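PDB 4CVU: beta-mannosidase from Trichoderma harzianum, which hydrolyses beta-linked mannose residues, probably from the non-reducing ends of mannosides, as a family 2 glycoside hydrolase. Local coordinates for residues Asp723-Arg735 with Trp888-Asn902. Numbering follows the deposited sequence.
Sequences DGRWKVLPYVSRR and WLTHPAGVLGFFDDN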
loop_
_atom_site.group_PDB
_atom_site.type_symbol
_atom_site.label_atom_id
_atom_site.label_comp_id
_atom_site.label_asym_id
_atom_site.label_seq_id
_atom_site.Cartn_x
_atom_site.Cartn_y
_atom_site.Cartn_z
ATOM N N ASP A 723 6.228 -14.865 1.514
ATOM C CA ASP A 723 7.024 -14.778 0.256
ATOM C C ASP A 723 8.240 -15.690 0.381
ATOM O O ASP A 723 9.042 -15.816 -0.522
ATOM C CB ASP A 723 7.391 -13.348 -0.062
ATOM C CG ASP A 723 8.510 -12.765 0.805
ATOM O OD1 ASP A 723 8.915 -13.278 1.902
ATOM O OD2 ASP A 723 8.934 -11.674 0.375
ATOM N N GLY A 724 8.367 -16.294 1.557
ATOM C CA GLY A 724 9.474 -17.177 1.832
ATOM C C GLY A 724 10.521 -16.668 2.808
ATOM O O GLY A 724 11.375 -17.445 3.196
ATOM N N ARG A 725 10.449 -15.383 3.209
ATOM C CA ARG A 725 11.492 -14.739 4.007
ATOM C C ARG A 725 11.553 -15.486 5.328
ATOM O O ARG A 725 10.534 -15.743 5.885
ATOM C CB ARG A 725 11.106 -13.283 4.361
ATOM C CG ARG A 725 12.137 -12.580 5.263
ATOM C CD ARG A 725 11.807 -11.151 5.607
ATOM N NE ARG A 725 12.045 -10.285 4.453
ATOM C CZ ARG A 725 13.171 -9.601 4.191
ATOM N NH1 ARG A 725 14.210 -9.631 5.009
ATOM N NH2 ARG A 725 13.253 -8.869 3.058
ATOM N N TRP A 726 12.749 -15.747 5.787
ATOM C CA TRP A 726 13.020 -16.355 7.089
ATOM C C TRP A 726 12.835 -15.372 8.250
ATOM O O TRP A 726 13.427 -14.311 8.279
ATOM C CB TRP A 726 14.431 -16.882 7.081
ATOM C CG TRP A 726 14.610 -18.109 6.276
ATOM C CD1 TRP A 726 13.978 -18.427 5.150
ATOM C CD2 TRP A 726 15.462 -19.218 6.583
ATOM N NE1 TRP A 726 14.393 -19.653 4.680
ATOM C CE2 TRP A 726 15.310 -20.158 5.543
ATOM C CE3 TRP A 726 16.382 -19.476 7.594
ATOM C CZ2 TRP A 726 15.991 -21.359 5.519
ATOM C CZ3 TRP A 726 17.082 -20.661 7.558
ATOM C CH2 TRP A 726 16.855 -21.609 6.534
ATOM N N LYS A 727 12.055 -15.782 9.241
ATOM C CA LYS A 727 12.071 -15.180 10.550
ATOM C C LYS A 727 13.368 -15.585 11.227
ATOM O O LYS A 727 14.218 -16.233 10.613
ATOM C CB LYS A 727 10.878 -15.658 11.399
ATOM C CG LYS A 727 9.511 -15.284 10.832
ATOM C CD LYS A 727 8.415 -15.395 11.893
ATOM C CE LYS A 727 7.038 -15.127 11.277
ATOM N NZ LYS A 727 5.847 -15.347 12.152
ATOM N N VAL A 728 13.503 -15.196 12.498
ATOM C CA VAL A 728 14.584 -15.644 13.339
ATOM C C VAL A 728 14.462 -17.157 13.588
ATOM O O VAL A 728 15.476 -17.832 13.617
ATOM C CB VAL A 728 14.657 -14.890 14.682
ATOM C CG1 VAL A 728 15.774 -15.408 15.575
ATOM C CG2 VAL A 728 14.886 -13.412 14.445
ATOM N N LEU A 729 13.239 -17.676 13.719
ATOM C CA LEU A 729 13.007 -19.093 14.064
ATOM C C LEU A 729 13.777 -20.150 13.240
ATOM O O LEU A 729 14.431 -21.017 13.778
ATOM C CB LEU A 729 11.518 -19.422 14.013
ATOM C CG LEU A 729 11.133 -20.896 14.145
ATOM C CD1 LEU A 729 11.607 -21.481 15.476
ATOM C CD2 LEU A 729 9.626 -20.945 14.033
ATOM N N PRO A 730 13.667 -20.092 11.928
ATOM C CA PRO A 730 14.305 -21.128 11.103
ATOM C C PRO A 730 15.815 -21.147 11.190
ATOM O O PRO A 730 16.384 -22.197 10.899
ATOM C CB PRO A 730 13.801 -20.794 9.653
ATOM C CG PRO A 730 13.277 -19.422 9.750
ATOM C CD PRO A 730 12.787 -19.216 11.155
ATOM N N TYR A 731 16.460 -20.003 11.468
ATOM C CA TYR A 731 17.903 -19.935 11.687
ATOM C C TYR A 731 18.282 -20.666 12.947
ATOM O O TYR A 731 19.295 -21.394 12.990
ATOM C CB TYR A 731 18.367 -18.490 11.776
ATOM C CG TYR A 731 18.380 -17.776 10.436
ATOM C CD1 TYR A 731 19.331 -18.106 9.480
ATOM C CD2 TYR A 731 17.445 -16.805 10.127
ATOM C CE1 TYR A 731 19.336 -17.461 8.245
ATOM C CE2 TYR A 731 17.472 -16.161 8.900
ATOM C CZ TYR A 731 18.429 -16.517 7.969
ATOM O OH TYR A 731 18.480 -15.855 6.749
ATOM N N VAL A 732 17.496 -20.482 14.004
ATOM C CA VAL A 732 17.699 -21.202 15.290
ATOM C C VAL A 732 17.365 -22.716 15.304
ATOM O O VAL A 732 18.118 -23.535 15.828
ATOM C CB VAL A 732 16.936 -20.501 16.420
ATOM C CG1 VAL A 732 17.200 -21.196 17.754
ATOM C CG2 VAL A 732 17.392 -19.044 16.533
ATOM N N SER A 733 16.231 -23.074 14.714
ATOM C CA SER A 733 15.851 -24.466 14.517
ATOM C C SER A 733 16.838 -25.223 13.597
ATOM O O SER A 733 17.128 -26.386 13.843
ATOM C CB SER A 733 14.399 -24.520 14.050
ATOM O OG SER A 733 14.207 -23.989 12.740
ATOM N N ARG A 734 17.369 -24.565 12.550
ATOM C CA ARG A 734 18.441 -25.185 11.744
ATOM C C ARG A 734 19.572 -25.697 12.608
ATOM O O ARG A 734 20.037 -26.840 12.415
ATOM C CB ARG A 734 19.020 -24.200 10.725
ATOM C CG ARG A 734 20.345 -24.641 10.084
ATOM C CD ARG A 734 21.050 -23.472 9.414
ATOM N NE ARG A 734 20.583 -23.173 8.051
ATOM C CZ ARG A 734 20.608 -21.968 7.485
ATOM N NH1 ARG A 734 20.990 -20.899 8.162
ATOM N NH2 ARG A 734 20.258 -21.811 6.236
ATOM N N ARG A 735 20.053 -24.856 13.537
ATOM C CA ARG A 735 21.171 -25.221 14.393
ATOM C C ARG A 735 20.709 -26.286 15.337
ATOM O O ARG A 735 21.453 -27.247 15.622
ATOM C CB ARG A 735 21.707 -24.041 15.215
ATOM C CG ARG A 735 22.578 -23.054 14.435
ATOM C CD ARG A 735 23.349 -22.156 15.421
ATOM N NE ARG A 735 22.473 -21.264 16.183
ATOM C CZ ARG A 735 22.091 -20.048 15.778
ATOM N NH1 ARG A 735 22.521 -19.540 14.612
ATOM N NH2 ARG A 735 21.279 -19.329 16.548
ATOM N N TRP A 888 22.281 -10.132 13.554
ATOM C CA TRP A 888 21.165 -10.392 12.681
ATOM C C TRP A 888 21.365 -9.626 11.409
ATOM O O TRP A 888 21.406 -8.416 11.471
ATOM C CB TRP A 888 19.843 -9.930 13.344
ATOM C CG TRP A 888 18.632 -10.165 12.487
ATOM C CD1 TRP A 888 17.889 -9.212 11.825
ATOM C CD2 TRP A 888 18.062 -11.435 12.142
ATOM N NE1 TRP A 888 16.855 -9.823 11.119
ATOM C CE2 TRP A 888 16.952 -11.184 11.285
ATOM C CE3 TRP A 888 18.350 -12.750 12.495
ATOM C CZ2 TRP A 888 16.173 -12.192 10.778
ATOM C CZ3 TRP A 888 17.562 -13.766 11.975
ATOM C CH2 TRP A 888 16.497 -13.492 11.130
ATOM N N LEU A 889 21.438 -10.353 10.305
ATOM C CA LEU A 889 21.522 -9.795 8.962
ATOM C C LEU A 889 20.152 -9.772 8.388
ATOM O O LEU A 889 19.403 -10.732 8.554
ATOM C CB LEU A 889 22.410 -10.681 8.118
ATOM C CG LEU A 889 23.874 -10.773 8.610
ATOM C CD1 LEU A 889 24.475 -12.089 8.180
ATOM C CD2 LEU A 889 24.678 -9.639 8.068
ATOM N N THR A 890 19.816 -8.692 7.674
ATOM C CA THR A 890 18.537 -8.529 7.111
ATOM C C THR A 890 18.796 -8.268 5.644
ATOM O O THR A 890 19.454 -7.299 5.370
ATOM C CB THR A 890 17.791 -7.280 7.688
ATOM O OG1 THR A 890 17.652 -7.400 9.104
ATOM C CG2 THR A 890 16.406 -7.167 7.040
ATOM N N HIS A 891 18.325 -9.150 4.754
ATOM C CA HIS A 891 18.359 -8.895 3.290
ATOM C C HIS A 891 17.197 -7.983 2.881
ATOM O O HIS A 891 16.163 -7.978 3.522
ATOM C CB HIS A 891 18.354 -10.234 2.533
ATOM C CG HIS A 891 17.034 -10.936 2.509
ATOM N ND1 HIS A 891 16.073 -10.661 1.563
ATOM C CD2 HIS A 891 16.535 -11.928 3.280
ATOM C CE1 HIS A 891 15.030 -11.443 1.760
ATOM N NE2 HIS A 891 15.286 -12.213 2.806
ATOM N N PRO A 892 17.364 -7.195 1.801
ATOM C CA PRO A 892 16.326 -6.272 1.422
ATOM C C PRO A 892 15.169 -6.939 0.698
ATOM O O PRO A 892 15.220 -8.128 0.378
ATOM C CB PRO A 892 17.049 -5.329 0.446
ATOM C CG PRO A 892 18.035 -6.206 -0.216
ATOM C CD PRO A 892 18.524 -7.098 0.912
ATOM N N ALA A 893 14.159 -6.136 0.439
ATOM C CA ALA A 893 12.980 -6.514 -0.324
ATOM C C ALA A 893 13.223 -7.116 -1.704
ATOM O O ALA A 893 12.485 -7.984 -2.130
ATOM C CB ALA A 893 12.016 -5.311 -0.472
ATOM N N GLY A 894 14.185 -6.653 -2.461
ATOM C CA GLY A 894 14.205 -7.153 -3.886
ATOM C C GLY A 894 14.782 -8.559 -4.142
ATOM O O GLY A 894 14.953 -8.976 -5.308
ATOM N N VAL A 895 15.029 -9.325 -3.083
ATOM C CA VAL A 895 15.743 -10.579 -3.219
ATOM C C VAL A 895 15.102 -11.669 -2.354
ATOM O O VAL A 895 14.552 -11.359 -1.287
ATOM C CB VAL A 895 17.256 -10.356 -2.862
ATOM C CG1 VAL A 895 17.462 -10.143 -1.384
ATOM C CG2 VAL A 895 18.072 -11.535 -3.301
ATOM N N LEU A 896 15.123 -12.927 -2.851
ATOM C CA LEU A 896 14.652 -14.081 -2.086
ATOM C C LEU A 896 15.800 -15.045 -1.762
ATOM O O LEU A 896 16.652 -15.265 -2.601
ATOM C CB LEU A 896 13.559 -14.784 -2.882
ATOM C CG LEU A 896 12.318 -13.922 -3.180
ATOM C CD1 LEU A 896 11.405 -14.614 -4.181
ATOM C CD2 LEU A 896 11.587 -13.633 -1.885
ATOM N N GLY A 897 15.816 -15.607 -0.551
ATOM C CA GLY A 897 16.845 -16.513 -0.136
ATOM C C GLY A 897 17.030 -16.571 1.355
ATOM O O GLY A 897 16.140 -16.202 2.104
ATOM N N PHE A 898 18.201 -17.012 1.788
ATOM C CA PHE A 898 18.512 -17.103 3.198
ATOM C C PHE A 898 20.033 -17.190 3.400
ATOM O O PHE A 898 20.752 -17.705 2.548
ATOM C CB PHE A 898 17.774 -18.277 3.845
ATOM C CG PHE A 898 17.893 -19.578 3.084
ATOM C CD1 PHE A 898 19.009 -20.403 3.263
ATOM C CD2 PHE A 898 16.909 -19.977 2.187
ATOM C CE1 PHE A 898 19.139 -21.605 2.565
ATOM C CE2 PHE A 898 17.024 -21.173 1.481
ATOM C CZ PHE A 898 18.158 -21.982 1.662
ATOM N N PHE A 899 20.485 -16.701 4.542
ATOM C CA PHE A 899 21.895 -16.735 4.936
ATOM C C PHE A 899 22.239 -18.128 5.503
ATOM O O PHE A 899 21.357 -18.846 5.995
ATOM C CB PHE A 899 22.173 -15.663 5.988
ATOM C CG PHE A 899 21.973 -14.255 5.492
ATOM C CD1 PHE A 899 23.007 -13.581 4.820
ATOM C CD2 PHE A 899 20.765 -13.584 5.704
ATOM C CE1 PHE A 899 22.829 -12.287 4.335
ATOM C CE2 PHE A 899 20.580 -12.296 5.217
ATOM C CZ PHE A 899 21.624 -11.642 4.546
ATOM N N ASP A 900 23.532 -18.472 5.490
ATOM C CA ASP A 900 23.952 -19.793 5.996
ATOM C C ASP A 900 24.003 -19.821 7.509
ATOM O O ASP A 900 24.173 -20.868 8.116
ATOM C CB ASP A 900 25.276 -20.253 5.376
ATOM C CG ASP A 900 26.475 -19.458 5.853
ATOM O OD1 ASP A 900 26.461 -18.907 6.976
ATOM O OD2 ASP A 900 27.488 -19.423 5.103
ATOM N N ASP A 901 23.854 -18.644 8.114
ATOM C CA ASP A 901 23.694 -18.542 9.554
ATOM C C ASP A 901 23.122 -17.167 9.885
ATOM O O ASP A 901 23.245 -16.240 9.091
ATOM C CB ASP A 901 25.034 -18.702 10.274
ATOM C CG ASP A 901 24.858 -19.137 11.724
ATOM O OD1 ASP A 901 23.746 -19.577 12.084
ATOM O OD2 ASP A 901 25.816 -19.014 12.505
ATOM N N ASN A 902 22.466 -17.069 11.030
ATOM C CA ASN A 902 21.910 -15.811 11.486
ATOM C C ASN A 902 21.535 -15.949 12.954
ATOM O O ASN A 902 21.453 -17.076 13.451
ATOM C CB ASN A 902 20.691 -15.408 10.631
ATOM C CG ASN A 902 20.674 -13.942 10.293
ATOM O OD1 ASN A 902 21.390 -13.158 10.902
ATOM N ND2 ASN A 902 19.863 -13.558 9.318
HETATM O O HOH W 1 15.068 -14.904 3.997
HETATM O O HOH W 2 21.261 -20.719 11.191
#
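Helix 729-735 and strand 895-899 meet through Tyr731, whose OH accepts a nearly straight bond from Phe899 N (3.1 Å). Their axes cross at -47° and come within 10.4 Å. The loop before the helix runs over strand 895-899, with Arg725 near Leu896 and Trp726 near Phe898. A type I turn, Pro892 to Val895, joins strand 888-890 to strand 895-899, which belong to two different sheets of the Ig-fold domain.

Trp726 and Phe898 form an offset stack, planes 19° apart and Phe898 CB over the five-membered ring. The phenyl lies over the six-membered part of the indole, its CG nearest CZ2 and CE2 and its CD2 nearest NE1. Trp726 NE1 bonds outside to Ser410. The Tyr731 ring lies between Asn902 CB on one face and Trp726 CE3 on the other. Val728 CG2 covers one face of Trp888, 3.7 Å from CZ3.

Three arginines hold backbone carbonyls. The chain of Arg725 bends at chi3, which lays its guanidinium flat on the His891 imidazole with His891 O in its plane. NH1 (3.0 Å) and NH2 (3.1 Å) both bond to that oxygen, from one face of the carbonyl. Arg734 also gives two bonds to Phe899 O, NH1 at 3.0 Å, but from opposite faces; its NH2 bonds to Ser413 as well. Arg735 NH1 bonds to Asn902 O (2.9 Å) and makes a salt bridge to Asp901 OD1 (2.8 Å), though the hydrogen bond within it is weak in angle; Asp901 OD2 pairs with Lys912. One water links Trp726 N, His891 NE2 and Gly897 O. Another links Tyr731 O, Arg734 NH1 and Asp901 OD1.

The contact thus fastens the Ig-fold domain to 723-735. Aromatic packing fills its middle. Five arginine bonds satisfy three carbonyls, and the Arg735-Asp901 charge pair probably adds attraction at one end.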